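Local coordinates for sefir domain protein (Bacillus cereus F65185, PDB 5Y8E), which probably works in bacterial signalling through SEFIR-SEFIR association, being a prokaryotic member of the SEFIR family, which is related to TIR domains, at residues S11-D14 against H15-W18; F48-M51 against E52-K56; T88-I91 against Y92-K96; Y128-I131 against D132-Y135; L138-L141 against I142-P146. One frame throughout, in Å; residues are numbered along the deposited sequence.

The five contacts are local, lying within helices and at their ends, and come in numerical order along one SEFIR domain of mixed sheet and surrounding helices. Contact 1 starts helix 13-29, contact 2 lies within helix 47-57, contact 3 spans the short helix 89-93, and contacts 4 and 5 hold the two ends of helix 131-143, their centres about 16 Å apart. Contacts 2 and 3 form one helix pair, Ile91 fitting among Phe48, Met51 and Ile55, with centres about 11 Å apart. Contacts 1 and 4 touch only through Trp18 and Tyr128. Contacts 3 and 4 lie on opposite sides of the chain's centre, about 29 Å between centres, on helices packed around the sheet.

Contact 1 (S11-D14 against H15-W18); sequences SSED and HKEW
The N-cap of helix 13-29 is made by Ser12, whose OG accepts the backbone N-H of His15 at 3.0 Å (OG to N). The hydroxyl is put there by chi1 of 68°, which lodges OG between the residue's own N and carbonyl carbon, turned towards the first helical turn. From that position OG also lies 3.3 Å from His15 CB. Ordinary helical bonds follow, from Lys16 N to Ser12 O and from Trp18 N to Asp14 O. Glu13 and Lys16 run side by side in the same direction, each chain bent, so that Lys16 NZ reaches Glu13 OE1 at 3.2 Å as a salt bridge. It arrives on the syn side of the carboxylate, 15° out of its plane. A water accepts from the same ammonium and donates to Glu13 OE2 (2.9 Å from the water oxygen), spanning the pair a second time; Lys16 also makes a cation-pi contact with Trp10. On the exposed flank Asp14 OD1 and Glu17 OE1 are 4.5 Å apart, two like charges, probably mildly unfavourable; waters lie between these carboxylates, but their bonding there is doubtful. Ser11 OG stands 3.7 Å from His15 CD2, held by Asp66 and Asp68. This is a serine N-cap opening the helix of a beta-alpha-beta unit, strand 3-7, helix 13-29 and strand 33-35, in the TIR-like fold expected of a SEFIR domain.

Contact 2 (F48-M51 against E52-K56); sequences FEFM and ENSIK
Ser54 stands over one face of the Phe50 ring, its OG 3.4 Å above the plane and over the ring centre. The hydroxyl is directed by its first torsion (chi1 -62°), which sets OG beside its own backbone N, and it donates to Phe50 O at 2.8 Å from OG. Ser54 N donates to the same carbonyl, so one oxygen is gripped twice by one residue, the two donors approaching from opposite faces of the carbonyl plane. Because the hydroxyl proton is spent on that oxygen, the ring meets OG as a packing partner. The Phe50 ring also touches Ile35 and meets His40 with the ring planes inclined.

Phe48 and Glu52, one turn apart on another side of the helix, are set differently. Their ring and carboxylate planes stand 75° apart, and Glu52 OE1 approaches Phe48 CE2 obliquely at 3.4 Å. The backbones of the same two residues are joined by the helical bond from Glu52 N to Phe48 O.

Met51 and Ile55 lie alongside each other and point the same way, with Met51 CG and Ile55 CD1 3.9 Å apart. This hydrophobic side packs on Ile91 of helix 89-93, while Ile55 and Ser54 also reach Phe5 of strand 3-7. The result is an amphipathic helix, its i to i+4 bonds supplemented by the well-known return of a helical serine hydroxyl to the carbonyl four residues earlier.

Contact 3 (T88-I91 against Y92-K96); sequences TPNI and YNNTK
Thr88 O accepts Tyr92 N at 2.9 Å, the first i to i+4 bond of the short helix 89-93, and Pro89 O takes Asn93 N in the same manner. Helical backbone angles end with Asn93, so Asn94 N is held less well: it bonds to Asn90 O at 3.2 Å and only weakly to Ile91 O. At the other end, within residues 88-91, Thr88 OG1 accepts Ile91 N and caps the start, while Pro89, lacking an N-H, fits a first turn that needs none.

Side chains reinforce the last helical carbonyls. Asn94 ND2 gives a hydrogen to Asn90 O at 2.9 Å, with the oxygen close to the plane of the amide, and the backbone N of the same residue reaches that oxygen from the opposite face of the carbonyl plane. The amides of Asn90 and Asn94 pass at a slant, their planes 66° apart.

At the next carbonyl a side chain takes the place of the main chain: Thr95 OG1, turned back by chi1 of -57°, donates to Ile91 O at 2.8 Å. Thr95 N is badly angled for that oxygen and bonds instead to Tyr92 O, in a tighter turn. Asn93 CG lies 3.0 Å from Pro89 O, its amide leaning over that oxygen while OD1 is taken by Lys119.

Ile91 faces helix 47-57, and Tyr92 stacks with Phe100 and Phe118. What results is a brief helix with a threonine N-cap and a C-terminal turn in which asparagine and threonine side chains continue the bonding of carbonyls after the helical backbone has stopped.

Contact 4 (Y128-I131 against D132-Y135); sequences YEDI and DKSY
The side chains of Asp130 and Lys133 cross at a slant, and that of Asp130 can be followed outward from CB, which is 4.1 Å from Lys133 CB. Chi1 of -163° sets CG opposite the residue's own N and swings the carboxylate over the coming turn. CG thus sits 3.4 Å from Lys133 CB. OD1 goes further and accepts Lys133 N at 3.2 Å from that oxygen, with an N-H...O angle of 152°. The donor comes from above the carboxylate, 59° out of its plane. The other oxygen, OD2, leans on the aliphatic part of the lysine, 3.7 Å from CD, while the ammonium swings off beyond contact.

This is an aspartate N-cap, opening helix 131-143, the helix that follows strand 124-125 in this SEFIR domain. A negative carboxylate here would also be expected to suit the positive end of the helix dipole.

Behind the cap, Asp130 O takes Ser134 N at 3.2 Å, and Ile131 O takes Tyr135 N at 2.8 Å. Ser134 OG makes only a weak bond to Asp130 O; its stronger partner is Asn127 N, which ties the new helix to the loop just before it.

Tyr135 CB packs 3.4 Å from Ile131 O, and the ring then turns off to helix 13-29, where it meets Leu22 and Leu26 and lies against Lys25 in a cation-pi contact. Its hydroxyl is bonded to Ser30. Ile131, the first residue of the helix, sets its side chain against Trp126.

Contact 5 (L138-L141 against I142-P146); sequences LERL and IWEEP
Leu138 and Ile142 form the tightly packed side of this turn, Leu138 CD1 meeting Ile142 CD1 at 3.9 Å as the two chains slant across each other. Both belong to the helix-on-sheet core, against Ile101 of strand 100-108 and Leu62 of strand 60-65, with Leu22 (on Leu138) and Leu26 (on Ile142) of helix 13-29 adding to the packing. Their backbones are joined by the bond from Ile142 N to Leu138 O. Trp143 brings CD1, at the edge of its ring, to within 3.3 Å of Glu139 O, which also accepts Trp143 N; the indole NE1 is satisfied by Ser30 O.

Here the helix 131-143 ends. Glu144 leaves helical geometry, and its N makes only weak bonds to Arg140 O and Leu141 O, as is common where a helix gives way to a loop; Lys60 NZ bonds to Glu144 O just beyond.

Leu141 lies at the boundary, touching Ile101 while its CD2 rests 3.8 Å from Glu144 OE1. The solvent side is looser. Arg140 and Glu144 lie alongside, pointing the same way, with guanidinium and carboxylate planes 82° apart. Arg140 NH1 and Glu144 OE2 are 3.6 Å apart, a long salt bridge met at the edge of the guanidinium. A water reinforces it, accepting from Arg140 NH2 at 2.8 Å and donating to Glu144 OE2; NH2 is also paired with Glu137. A second water donates to Leu141 O and to Glu144 OE1.

Contact 1 (S11-D14 against H15-W18)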
# COMPACT_ATOMS: atom_id res chain seq x y z
N SER A 11 1.64 10.76 -8.10
CA SER A 11 2.39 11.96 -7.73
C SER A 11 3.18 12.58 -8.88
O SER A 11 3.32 13.80 -8.97
CB SER A 11 3.33 11.64 -6.57
OG SER A 11 2.64 10.98 -5.54
N SER A 12 3.69 11.73 -9.76
CA SER A 12 4.52 12.16 -10.89
C SER A 12 4.64 10.99 -11.84
O SER A 12 4.29 9.86 -11.48
CB SER A 12 5.90 12.56 -10.39
OG SER A 12 6.60 11.43 -9.92
N GLU A 13 5.15 11.23 -13.04
CA GLU A 13 5.32 10.12 -13.98
C GLU A 13 6.38 9.14 -13.47
O GLU A 13 6.21 7.92 -13.60
CB GLU A 13 5.65 10.62 -15.39
CG GLU A 13 4.50 11.36 -16.07
CD GLU A 13 3.21 10.54 -16.16
OE1 GLU A 13 3.28 9.29 -16.11
OE2 GLU A 13 2.13 11.15 -16.29
N ASP A 14 7.45 9.67 -12.89
CA ASP A 14 8.50 8.82 -12.33
C ASP A 14 7.97 7.95 -11.20
O ASP A 14 8.36 6.79 -11.06
CB ASP A 14 9.67 9.67 -11.82
CG ASP A 14 10.52 10.22 -12.93
OD1 ASP A 14 10.36 9.77 -14.09
OD2 ASP A 14 11.37 11.09 -12.65
N HIS A 15 7.09 8.51 -10.39
CA HIS A 15 6.54 7.74 -9.28
C HIS A 15 5.62 6.64 -9.80
O HIS A 15 5.67 5.50 -9.32
CB HIS A 15 5.79 8.65 -8.31
CG HIS A 15 5.24 7.91 -7.12
ND1 HIS A 15 6.04 7.29 -6.19
CD2 HIS A 15 3.96 7.70 -6.73
CE1 HIS A 15 5.28 6.72 -5.27
NE2 HIS A 15 4.02 6.96 -5.57
N LYS A 16 4.78 6.97 -10.78
CA LYS A 16 3.94 5.96 -11.44
C LYS A 16 4.80 4.82 -12.00
O LYS A 16 4.42 3.65 -11.88
CB LYS A 16 3.11 6.58 -12.57
CG LYS A 16 2.00 7.52 -12.09
CD LYS A 16 1.39 8.29 -13.26
CE LYS A 16 0.75 7.36 -14.28
NZ LYS A 16 0.34 8.09 -15.52
N GLU A 17 5.95 5.15 -12.58
CA GLU A 17 6.84 4.14 -13.15
C GLU A 17 7.47 3.27 -12.06
O GLU A 17 7.63 2.06 -12.25
CB GLU A 17 7.92 4.77 -14.04
CG GLU A 17 8.80 3.72 -14.74
CD GLU A 17 9.91 4.31 -15.59
OE1 GLU A 17 10.15 5.53 -15.50
OE2 GLU A 17 10.53 3.55 -16.35
N TRP A 18 7.84 3.88 -10.94
CA TRP A 18 8.38 3.10 -9.82
C TRP A 18 7.36 2.09 -9.31
O TRP A 18 7.70 0.93 -9.04
CB TRP A 18 8.84 4.04 -8.69
CG TRP A 18 9.52 3.34 -7.54
CD1 TRP A 18 10.87 3.13 -7.38
CD2 TRP A 18 8.89 2.76 -6.39
NE1 TRP A 18 11.10 2.46 -6.20
CE2 TRP A 18 9.90 2.22 -5.57
CE3 TRP A 18 7.56 2.66 -5.97
CZ2 TRP A 18 9.63 1.58 -4.36
CZ3 TRP A 18 7.28 2.02 -4.77
CH2 TRP A 18 8.31 1.49 -3.98
O HOH W 1 -0.51 10.98 -15.12
O HOH W 2 8.89 8.47 -15.94
O HOH W 3 11.61 7.07 -14.35

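Contact 2 (F48-M51 against E52-K56)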
# COMPACT_ATOMS: atom_id res chain seq x y z
N PHE A 48 -12.12 5.63 -6.38
CA PHE A 48 -12.52 5.33 -5.00
C PHE A 48 -13.15 3.95 -4.94
O PHE A 48 -12.78 3.15 -4.15
CB PHE A 48 -13.48 6.38 -4.45
CG PHE A 48 -13.89 6.15 -3.03
CD1 PHE A 48 -13.17 6.66 -2.01
CD2 PHE A 48 -14.98 5.44 -2.74
CE1 PHE A 48 -13.51 6.46 -0.74
CE2 PHE A 48 -15.37 5.26 -1.42
CZ PHE A 48 -14.61 5.78 -0.44
N GLU A 49 -14.08 3.70 -5.83
CA GLU A 49 -14.74 2.41 -5.87
C GLU A 49 -13.71 1.29 -6.10
O GLU A 49 -13.78 0.27 -5.51
CB GLU A 49 -15.84 2.35 -6.91
CG GLU A 49 -16.53 1.08 -6.98
CD GLU A 49 -17.70 1.06 -8.00
OE1 GLU A 49 -18.09 2.13 -8.44
OE2 GLU A 49 -18.17 -0.01 -8.36
N PHE A 50 -12.76 1.54 -6.98
CA PHE A 50 -11.73 0.52 -7.24
C PHE A 50 -10.89 0.26 -6.00
O PHE A 50 -10.60 -0.84 -5.65
CB PHE A 50 -10.87 0.93 -8.40
CG PHE A 50 -9.84 -0.07 -8.76
CD1 PHE A 50 -10.17 -1.21 -9.43
CD2 PHE A 50 -8.51 0.15 -8.46
CE1 PHE A 50 -9.18 -2.12 -9.76
CE2 PHE A 50 -7.55 -0.74 -8.81
CZ PHE A 50 -7.86 -1.86 -9.42
N MET A 51 -10.56 1.34 -5.32
CA MET A 51 -9.80 1.24 -4.09
C MET A 51 -10.56 0.42 -3.03
O MET A 51 -10.07 -0.52 -2.50
CB MET A 51 -9.46 2.63 -3.55
CG MET A 51 -8.75 2.68 -2.19
SD MET A 51 -8.45 4.34 -1.46
CE MET A 51 -10.04 5.19 -1.74
N GLU A 52 -11.77 0.85 -2.74
CA GLU A 52 -12.58 0.14 -1.75
C GLU A 52 -12.73 -1.36 -2.06
O GLU A 52 -12.53 -2.19 -1.23
CB GLU A 52 -13.94 0.81 -1.56
CG GLU A 52 -14.53 0.58 -0.25
CD GLU A 52 -15.60 1.62 0.13
OE1 GLU A 52 -16.30 2.05 -0.75
OE2 GLU A 52 -15.69 2.00 1.29
N ASN A 53 -13.09 -1.66 -3.28
CA ASN A 53 -13.25 -3.05 -3.69
C ASN A 53 -11.94 -3.85 -3.63
O ASN A 53 -11.92 -4.97 -3.26
CB ASN A 53 -13.79 -3.18 -5.07
CG ASN A 53 -14.07 -4.61 -5.41
OD1 ASN A 53 -15.02 -5.17 -4.88
ND2 ASN A 53 -13.23 -5.25 -6.22
N SER A 54 -10.87 -3.25 -4.11
CA SER A 54 -9.60 -3.97 -4.17
C SER A 54 -9.05 -4.28 -2.78
O SER A 54 -8.44 -5.32 -2.57
CB SER A 54 -8.59 -3.20 -5.02
OG SER A 54 -9.07 -3.08 -6.34
N ILE A 55 -9.27 -3.37 -1.83
CA ILE A 55 -8.82 -3.61 -0.47
C ILE A 55 -9.59 -4.79 0.12
O ILE A 55 -9.01 -5.64 0.80
CB ILE A 55 -8.98 -2.35 0.41
CG1 ILE A 55 -7.95 -1.30 -0.01
CG2 ILE A 55 -8.83 -2.69 1.89
CD1 ILE A 55 -8.16 0.08 0.62
N LYS A 56 -10.89 -4.85 -0.17
CA LYS A 56 -11.72 -5.93 0.35
C LYS A 56 -11.26 -7.31 -0.14
O LYS A 56 -11.21 -8.27 0.64
CB LYS A 56 -13.19 -5.71 -0.02
CG LYS A 56 -14.10 -6.80 0.48
CD LYS A 56 -15.52 -6.63 -0.02
CE LYS A 56 -16.41 -7.73 0.52
NZ LYS A 56 -16.60 -7.60 1.99

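Contact 3 (T88-I91 against Y92-K96)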
# COMPACT_ATOMS: atom_id res chain seq x y z
N THR A 88 -8.70 6.39 3.17
CA THR A 88 -9.33 7.26 4.17
C THR A 88 -9.40 6.63 5.57
O THR A 88 -9.39 5.46 5.69
CB THR A 88 -10.83 7.53 3.77
OG1 THR A 88 -11.49 6.30 3.72
CG2 THR A 88 -10.91 8.18 2.43
N PRO A 89 -9.59 7.45 6.61
CA PRO A 89 -9.74 6.87 7.96
C PRO A 89 -10.85 5.83 7.99
O PRO A 89 -10.68 4.78 8.61
CB PRO A 89 -10.13 8.08 8.81
CG PRO A 89 -9.45 9.23 8.12
CD PRO A 89 -9.55 8.92 6.65
N ASN A 90 -11.96 6.10 7.32
CA ASN A 90 -13.08 5.16 7.34
C ASN A 90 -12.74 3.81 6.71
O ASN A 90 -13.12 2.76 7.23
CB ASN A 90 -14.30 5.76 6.64
CG ASN A 90 -15.54 4.93 6.85
OD1 ASN A 90 -16.06 4.33 5.91
ND2 ASN A 90 -15.99 4.86 8.09
N ILE A 91 -12.03 3.84 5.58
CA ILE A 91 -11.63 2.61 4.93
C ILE A 91 -10.62 1.86 5.80
O ILE A 91 -10.74 0.66 6.01
CB ILE A 91 -11.05 2.87 3.52
CG1 ILE A 91 -12.16 3.32 2.57
CG2 ILE A 91 -10.36 1.61 2.98
CD1 ILE A 91 -11.64 3.86 1.25
N TYR A 92 -9.63 2.59 6.32
CA TYR A 92 -8.61 2.01 7.18
C TYR A 92 -9.24 1.34 8.40
O TYR A 92 -8.87 0.23 8.78
CB TYR A 92 -7.63 3.09 7.65
CG TYR A 92 -6.47 2.56 8.46
CD1 TYR A 92 -5.35 2.03 7.83
CD2 TYR A 92 -6.49 2.60 9.85
CE1 TYR A 92 -4.29 1.55 8.55
CE2 TYR A 92 -5.42 2.11 10.59
CZ TYR A 92 -4.33 1.59 9.93
OH TYR A 92 -3.25 1.10 10.63
N ASN A 93 -10.20 2.04 9.01
CA ASN A 93 -10.81 1.56 10.25
C ASN A 93 -11.62 0.29 10.05
O ASN A 93 -11.69 -0.55 10.94
CB ASN A 93 -11.70 2.65 10.86
CG ASN A 93 -10.90 3.80 11.45
OD1 ASN A 93 -9.73 3.65 11.78
ND2 ASN A 93 -11.54 4.95 11.60
N ASN A 94 -12.24 0.18 8.88
CA ASN A 94 -13.09 -0.96 8.55
C ASN A 94 -12.34 -2.14 7.95
O ASN A 94 -12.95 -3.12 7.52
CB ASN A 94 -14.21 -0.53 7.60
CG ASN A 94 -15.37 0.09 8.33
OD1 ASN A 94 -16.19 -0.60 8.93
ND2 ASN A 94 -15.45 1.42 8.28
N THR A 95 -11.02 -2.03 7.90
CA THR A 95 -10.18 -3.08 7.34
C THR A 95 -9.29 -3.65 8.43
O THR A 95 -8.78 -2.89 9.26
CB THR A 95 -9.32 -2.53 6.19
OG1 THR A 95 -10.18 -1.94 5.20
CG2 THR A 95 -8.50 -3.64 5.55
N LYS A 96 -9.13 -4.97 8.46
CA LYS A 96 -8.20 -5.57 9.41
C LYS A 96 -6.81 -4.98 9.23
O LYS A 96 -6.31 -4.91 8.10
CB LYS A 96 -8.15 -7.09 9.24
CG LYS A 96 -9.42 -7.81 9.66
CD LYS A 96 -9.21 -9.32 9.64
CE LYS A 96 -10.41 -10.06 10.21
NZ LYS A 96 -11.68 -9.69 9.53

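Contact 4 (Y128-I131 against D132-Y135)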
# COMPACT_ATOMS: atom_id res chain seq x y z
N TYR A 128 16.74 3.09 -0.39
CA TYR A 128 17.18 3.24 -1.78
C TYR A 128 18.63 2.83 -1.98
O TYR A 128 19.06 2.60 -3.12
CB TYR A 128 16.95 4.67 -2.27
CG TYR A 128 15.50 5.04 -2.46
CD1 TYR A 128 14.80 4.63 -3.59
CD2 TYR A 128 14.83 5.81 -1.51
CE1 TYR A 128 13.47 4.98 -3.77
CE2 TYR A 128 13.50 6.15 -1.68
CZ TYR A 128 12.83 5.74 -2.82
OH TYR A 128 11.51 6.09 -3.00
N GLU A 129 19.39 2.75 -0.89
CA GLU A 129 20.80 2.35 -0.95
C GLU A 129 20.99 0.85 -0.77
O GLU A 129 22.11 0.34 -0.86
CB GLU A 129 21.61 3.11 0.10
CG GLU A 129 21.31 4.60 0.14
CD GLU A 129 21.45 5.29 -1.22
OE1 GLU A 129 22.41 4.99 -1.97
OE2 GLU A 129 20.58 6.13 -1.53
N ASP A 130 19.90 0.14 -0.49
CA ASP A 130 19.93 -1.32 -0.42
C ASP A 130 18.57 -1.84 -0.84
O ASP A 130 17.79 -2.35 -0.01
CB ASP A 130 20.32 -1.79 0.99
CG ASP A 130 20.76 -3.25 1.03
OD1 ASP A 130 20.48 -4.00 0.07
OD2 ASP A 130 21.38 -3.65 2.03
N ILE A 131 18.26 -1.70 -2.12
CA ILE A 131 16.97 -2.13 -2.66
C ILE A 131 16.71 -3.63 -2.44
O ILE A 131 15.60 -4.02 -2.10
CB ILE A 131 16.84 -1.76 -4.16
CG1 ILE A 131 16.81 -0.24 -4.32
CG2 ILE A 131 15.58 -2.37 -4.77
CD1 ILE A 131 17.30 0.25 -5.67
N ASP A 132 17.74 -4.46 -2.63
CA ASP A 132 17.56 -5.90 -2.44
C ASP A 132 17.08 -6.24 -1.03
O ASP A 132 16.19 -7.08 -0.85
CB ASP A 132 18.83 -6.68 -2.79
CG ASP A 132 19.13 -6.70 -4.28
OD1 ASP A 132 18.21 -6.45 -5.09
OD2 ASP A 132 20.29 -6.98 -4.64
N LYS A 133 17.64 -5.57 -0.03
CA LYS A 133 17.24 -5.80 1.36
C LYS A 133 15.81 -5.35 1.61
O LYS A 133 15.02 -6.07 2.23
CB LYS A 133 18.19 -5.09 2.32
CG LYS A 133 17.89 -5.33 3.79
CD LYS A 133 19.03 -4.82 4.66
CE LYS A 133 18.70 -4.91 6.14
NZ LYS A 133 17.64 -3.93 6.52
N SER A 134 15.46 -4.16 1.11
CA SER A 134 14.11 -3.64 1.24
C SER A 134 13.10 -4.54 0.53
O SER A 134 12.03 -4.83 1.07
CB SER A 134 14.04 -2.22 0.69
OG SER A 134 14.82 -1.34 1.48
N TYR A 135 13.44 -5.00 -0.67
CA TYR A 135 12.52 -5.84 -1.44
C TYR A 135 12.34 -7.20 -0.77
O TYR A 135 11.22 -7.74 -0.73
CB TYR A 135 13.00 -6.01 -2.89
CG TYR A 135 12.00 -6.78 -3.72
CD1 TYR A 135 10.94 -6.14 -4.33
CD2 TYR A 135 12.11 -8.16 -3.85
CE1 TYR A 135 10.00 -6.84 -5.07
CE2 TYR A 135 11.17 -8.88 -4.59
CZ TYR A 135 10.13 -8.21 -5.20
OH TYR A 135 9.20 -8.92 -5.94

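Contact 5 (L138-L141 against I142-P146)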
# COMPACT_ATOMS: atom_id res chain seq x y z
N LEU A 138 9.95 -6.71 2.01
CA LEU A 138 8.59 -6.55 1.48
C LEU A 138 7.98 -7.90 1.12
O LEU A 138 6.83 -8.19 1.45
CB LEU A 138 8.59 -5.64 0.25
CG LEU A 138 7.28 -5.55 -0.54
CD1 LEU A 138 6.15 -4.98 0.32
CD2 LEU A 138 7.48 -4.69 -1.78
N GLU A 139 8.79 -8.72 0.46
CA GLU A 139 8.37 -10.06 0.05
C GLU A 139 8.02 -10.92 1.27
O GLU A 139 7.00 -11.62 1.28
CB GLU A 139 9.50 -10.68 -0.76
CG GLU A 139 9.23 -12.05 -1.30
CD GLU A 139 10.42 -12.58 -2.04
OE1 GLU A 139 10.42 -12.55 -3.29
OE2 GLU A 139 11.38 -13.02 -1.36
N ARG A 140 8.87 -10.86 2.30
CA ARG A 140 8.61 -11.57 3.56
C ARG A 140 7.27 -11.15 4.17
O ARG A 140 6.47 -12.00 4.57
CB ARG A 140 9.73 -11.32 4.57
CG ARG A 140 9.63 -12.21 5.80
CD ARG A 140 10.59 -11.80 6.92
NE ARG A 140 10.22 -10.51 7.51
CZ ARG A 140 9.24 -10.35 8.40
NH1 ARG A 140 8.52 -11.40 8.79
NH2 ARG A 140 8.97 -9.15 8.89
N LEU A 141 7.04 -9.84 4.24
CA LEU A 141 5.81 -9.32 4.84
C LEU A 141 4.56 -9.73 4.05
O LEU A 141 3.51 -10.01 4.63
CB LEU A 141 5.89 -7.79 4.94
CG LEU A 141 6.88 -7.25 5.97
CD1 LEU A 141 7.16 -5.78 5.72
CD2 LEU A 141 6.33 -7.46 7.37
N ILE A 142 4.69 -9.77 2.73
CA ILE A 142 3.58 -10.18 1.88
C ILE A 142 3.17 -11.63 2.12
O ILE A 142 1.98 -11.94 2.24
CB ILE A 142 3.90 -9.93 0.39
CG1 ILE A 142 3.73 -8.44 0.06
CG2 ILE A 142 3.01 -10.78 -0.52
CD1 ILE A 142 4.33 -8.02 -1.28
N TRP A 143 4.16 -12.51 2.25
CA TRP A 143 3.90 -13.94 2.44
C TRP A 143 3.62 -14.33 3.89
O TRP A 143 3.17 -15.44 4.17
CB TRP A 143 5.06 -14.77 1.87
CG TRP A 143 5.00 -14.88 0.37
CD1 TRP A 143 5.53 -14.01 -0.55
CD2 TRP A 143 4.34 -15.90 -0.38
NE1 TRP A 143 5.25 -14.45 -1.83
CE2 TRP A 143 4.52 -15.61 -1.74
CE3 TRP A 143 3.62 -17.05 -0.02
CZ2 TRP A 143 4.00 -16.42 -2.76
CZ3 TRP A 143 3.11 -17.85 -1.02
CH2 TRP A 143 3.30 -17.54 -2.37
N GLU A 144 3.87 -13.41 4.81
CA GLU A 144 3.58 -13.66 6.22
C GLU A 144 2.07 -13.68 6.45
O GLU A 144 1.32 -12.95 5.80
CB GLU A 144 4.23 -12.56 7.06
CG GLU A 144 4.13 -12.73 8.56
CD GLU A 144 4.62 -11.51 9.31
OE1 GLU A 144 4.34 -10.37 8.85
OE2 GLU A 144 5.28 -11.68 10.35
N GLU A 145 1.62 -14.51 7.38
CA GLU A 145 0.21 -14.56 7.74
C GLU A 145 0.05 -14.33 9.24
O GLU A 145 -0.10 -15.29 10.00
CB GLU A 145 -0.42 -15.89 7.33
CG GLU A 145 -0.40 -16.13 5.82
CD GLU A 145 -1.25 -17.31 5.41
OE1 GLU A 145 -2.46 -17.30 5.68
OE2 GLU A 145 -0.70 -18.26 4.82
N PRO A 146 0.08 -13.06 9.67
CA PRO A 146 0.06 -12.69 11.09
C PRO A 146 -1.27 -13.02 11.77
O PRO A 146 -1.31 -13.10 12.99
CB PRO A 146 0.30 -11.17 11.07
CG PRO A 146 -0.11 -10.73 9.71
CD PRO A 146 0.20 -11.88 8.79
O HOH W 4 6.85 -9.01 10.75
O HOH W 5 2.49 -9.03 7.01